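Side-chain contact in gamma-glutamylcyclotransferase (Homo sapiens, PDB 3CRY), which catalyses the release of 5-oxoproline from gamma-glutamyl dipeptides and, as a homodimer, may contribute to glutathione homeostasis: residues L18-G23 and V110-Q115. The protein carries 1 engineered substitution. Residues are numbered along the deposited sequence; the frame is centred on the assembly and turned at random.
Sequences LYFAYG and VKVATQ
Val-110 meets Phe-20 through one branch: its CG2 lies 4.4 Å from Phe-20 CB and approaches the ring obliquely. A beta-branched residue suits this place, since it is comfortable in an extended strand and offers a compact methyl inward; its side chain also packs on Leu-46 of strand 39-46. Strand alternation puts Lys-111 outside, with a weak hydrogen bond to Asn-92 of the second subunit, and brings Val-112 back inward. Val-112 CG1 sits over one face of the Phe-20 ring, 4.0 Å from the centroid and 14° off the ring normal, a CH-pi contact shifted slightly toward the CD1 rim. The broad ring offers a face to this methyl, and valine's short branches fit beside Ala-44 and Leu-46. Phe-20 has CG anti to the backbone N (chi1 176°), which carries the ring across to strand 106-114. Strands 16-21 and 106-114 belong to a closed antiparallel barrel, separated on one side by strand 119-126, which pairs with both; the contact is side-chain packing inside it. Backbone bonding to Arg-123 and Ser-124 OG fixes the Phe-20 main chain, whereas its apolar side chain is fitted by shape and burial, the face-on methyl being the one specific feature.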
ATOM      1  N   LEU A  18     -14.465   1.706  -7.981  1.00  9.96           N
ATOM      2  CA  LEU A  18     -14.829   0.533  -7.172  1.00  8.46           C
ATOM      3  C   LEU A  18     -13.930   0.481  -5.942  1.00  7.89           C
ATOM      4  O   LEU A  18     -12.723   0.725  -6.037  1.00  7.27           O
ATOM      5  CB  LEU A  18     -14.674  -0.744  -7.993  1.00  8.94           C
ATOM      6  CG  LEU A  18     -15.512  -0.835  -9.275  1.00  9.87           C
ATOM      7  CD1 LEU A  18     -15.194  -2.096 -10.004  1.00 11.05           C
ATOM      8  CD2 LEU A  18     -17.009  -0.761  -8.950  1.00 11.21           C
ATOM      9  N   TYR A  19     -14.532   0.157  -4.797  1.00  6.53           N
ATOM     10  CA  TYR A  19     -13.858   0.171  -3.492  1.00  6.45           C
ATOM     11  C   TYR A  19     -14.011  -1.222  -2.855  1.00  6.11           C
ATOM     12  O   TYR A  19     -15.120  -1.710  -2.707  1.00  6.28           O
ATOM     13  CB  TYR A  19     -14.465   1.273  -2.594  1.00  6.42           C
ATOM     14  CG  TYR A  19     -14.170   1.080  -1.110  1.00  7.08           C
ATOM     15  CD1 TYR A  19     -12.850   0.923  -0.650  1.00  7.68           C
ATOM     16  CD2 TYR A  19     -15.193   1.070  -0.169  1.00  6.51           C
ATOM     17  CE1 TYR A  19     -12.574   0.718   0.716  1.00  7.74           C
ATOM     18  CE2 TYR A  19     -14.924   0.893   1.197  1.00  8.03           C
ATOM     19  CZ  TYR A  19     -13.626   0.705   1.629  1.00  7.57           C
ATOM     20  OH  TYR A  19     -13.354   0.510   2.963  1.00  9.54           O
ATOM     21  N   PHE A  20     -12.889  -1.845  -2.477  1.00  5.37           N
ATOM     22  CA  PHE A  20     -12.902  -3.183  -1.874  1.00  4.86           C
ATOM     23  C   PHE A  20     -12.795  -3.056  -0.354  1.00  5.14           C
ATOM     24  O   PHE A  20     -11.759  -2.600   0.180  1.00  5.20           O
ATOM     25  CB  PHE A  20     -11.743  -4.042  -2.439  1.00  5.00           C
ATOM     26  CG  PHE A  20     -11.602  -5.412  -1.804  1.00  5.27           C
ATOM     27  CD1 PHE A  20     -12.489  -6.447  -2.147  1.00  6.91           C
ATOM     28  CD2 PHE A  20     -10.564  -5.682  -0.890  1.00  6.76           C
ATOM     29  CE1 PHE A  20     -12.372  -7.736  -1.563  1.00  5.69           C
ATOM     30  CE2 PHE A  20     -10.421  -6.969  -0.331  1.00  5.75           C
ATOM     31  CZ  PHE A  20     -11.332  -7.998  -0.675  1.00  5.87           C
ATOM     32  N   ALA A  21     -13.895  -3.397   0.318  1.00  4.76           N
ATOM     33  CA  ALA A  21     -13.960  -3.383   1.795  1.00  5.20           C
ATOM     34  C   ALA A  21     -13.792  -4.754   2.408  1.00  5.76           C
ATOM     35  O   ALA A  21     -14.408  -5.700   1.950  1.00  5.21           O
ATOM     36  CB  ALA A  21     -15.281  -2.782   2.260  1.00  5.62           C
ATOM     37  N   TYR A  22     -12.976  -4.850   3.468  1.00  5.95           N
ATOM     38  CA  TYR A  22     -12.777  -6.116   4.172  1.00  6.32           C
ATOM     39  C   TYR A  22     -12.990  -6.057   5.705  1.00  6.70           C
ATOM     40  O   TYR A  22     -12.852  -7.082   6.395  1.00  7.15           O
ATOM     41  CB  TYR A  22     -11.370  -6.656   3.845  1.00  6.55           C
ATOM     42  CG  TYR A  22     -10.257  -5.693   4.179  1.00  6.76           C
ATOM     43  CD1 TYR A  22      -9.765  -5.589   5.506  1.00  7.31           C
ATOM     44  CD2 TYR A  22      -9.699  -4.874   3.193  1.00  7.15           C
ATOM     45  CE1 TYR A  22      -8.766  -4.685   5.831  1.00  9.29           C
ATOM     46  CE2 TYR A  22      -8.656  -3.961   3.509  1.00  6.71           C
ATOM     47  CZ  TYR A  22      -8.213  -3.878   4.827  1.00  9.19           C
ATOM     48  OH  TYR A  22      -7.211  -2.999   5.156  1.00  9.36           O
ATOM     49  N   GLY A  23     -13.283  -4.860   6.223  1.00  7.08           N
ATOM     50  CA  GLY A  23     -13.453  -4.618   7.666  1.00  7.20           C
ATOM     51  C   GLY A  23     -14.875  -4.164   7.966  1.00  6.74           C
ATOM     52  O   GLY A  23     -15.827  -4.770   7.451  1.00  5.64           O
ATOM     53  N   VAL A 110      -5.881  -2.900  -5.819  1.00  7.23           N
ATOM     54  CA  VAL A 110      -5.833  -4.367  -5.833  1.00  8.45           C
ATOM     55  C   VAL A 110      -6.682  -4.936  -6.952  1.00  9.10           C
ATOM     56  O   VAL A 110      -7.606  -4.291  -7.422  1.00  9.33           O
ATOM     57  CB  VAL A 110      -6.280  -4.995  -4.482  1.00  8.81           C
ATOM     58  CG1 VAL A 110      -5.254  -4.723  -3.385  1.00  9.62           C
ATOM     59  CG2 VAL A 110      -7.666  -4.512  -4.095  1.00  9.76           C
ATOM     60  N   LYS A 111      -6.352  -6.159  -7.369  1.00  9.16           N
ATOM     61  CA  LYS A 111      -7.162  -6.856  -8.349  1.00 10.06           C
ATOM     62  C   LYS A 111      -7.798  -8.044  -7.626  1.00  9.93           C
ATOM     63  O   LYS A 111      -7.111  -8.845  -6.991  1.00  9.96           O
ATOM     64  CB  LYS A 111      -6.289  -7.279  -9.531  1.00 11.67           C
ATOM     65  CG  LYS A 111      -5.957  -6.092 -10.420  1.00 12.15           C
ATOM     66  CD  LYS A 111      -4.825  -6.378 -11.396  1.00 18.45           C
ATOM     67  CE  LYS A 111      -4.617  -5.184 -12.320  1.00 19.78           C
ATOM     68  NZ  LYS A 111      -3.613  -5.469 -13.403  1.00 23.95           N
ATOM     69  N   VAL A 112      -9.123  -8.101  -7.682  1.00 10.69           N
ATOM     70  CA  VAL A 112      -9.882  -9.130  -6.964  1.00 11.18           C
ATOM     71  C   VAL A 112     -10.702  -9.960  -7.956  1.00 11.72           C
ATOM     72  O   VAL A 112     -10.923  -9.541  -9.101  1.00 12.98           O
ATOM     73  CB  VAL A 112     -10.784  -8.511  -5.853  1.00 10.23           C
ATOM     74  CG1 VAL A 112      -9.917  -7.772  -4.792  1.00 10.69           C
ATOM     75  CG2 VAL A 112     -11.825  -7.564  -6.458  1.00 11.20           C
ATOM     76  N   ALA A 113     -11.108 -11.150  -7.533  1.00 12.64           N
ATOM     77  CA  ALA A 113     -11.826 -12.090  -8.398  1.00 13.08           C
ATOM     78  C   ALA A 113     -13.238 -12.305  -7.871  1.00 13.67           C
ATOM     79  O   ALA A 113     -13.429 -12.575  -6.685  1.00 12.68           O
ATOM     80  CB  ALA A 113     -11.063 -13.426  -8.457  1.00 13.09           C
ATOM     81  N   THR A 114     -14.227 -12.169  -8.749  1.00 14.67           N
ATOM     82  CA  THR A 114     -15.612 -12.428  -8.384  1.00 16.50           C
ATOM     83  C   THR A 114     -15.820 -13.948  -8.291  1.00 18.03           C
ATOM     84  O   THR A 114     -14.936 -14.731  -8.665  1.00 17.94           O
ATOM     85  CB  THR A 114     -16.580 -11.839  -9.422  1.00 16.52           C
ATOM     86  OG1 THR A 114     -16.443 -12.562 -10.651  1.00 16.47           O
ATOM     87  CG2 THR A 114     -16.262 -10.381  -9.703  1.00 16.32           C
ATOM     88  N   GLN A 115     -16.984 -14.362  -7.799  1.00 19.85           N
ATOM     89  CA  GLN A 115     -17.305 -15.786  -7.716  1.00 22.57           C
ATOM     90  C   GLN A 115     -17.557 -16.413  -9.107  1.00 23.24           C
ATOM     91  O   GLN A 115     -17.790 -17.613  -9.218  1.00 24.67           O
ATOM     92  CB  GLN A 115     -18.467 -16.039  -6.736  1.00 22.64           C
ATOM     93  CG  GLN A 115     -18.075 -15.761  -5.276  1.00 24.03           C
ATOM     94  CD  GLN A 115     -19.212 -15.906  -4.270  1.00 24.50           C
ATOM     95  OE1 GLN A 115     -19.169 -16.773  -3.391  1.00 28.21           O
ATOM     96  NE2 GLN A 115     -20.215 -15.041  -4.370  1.00 25.11           N
TER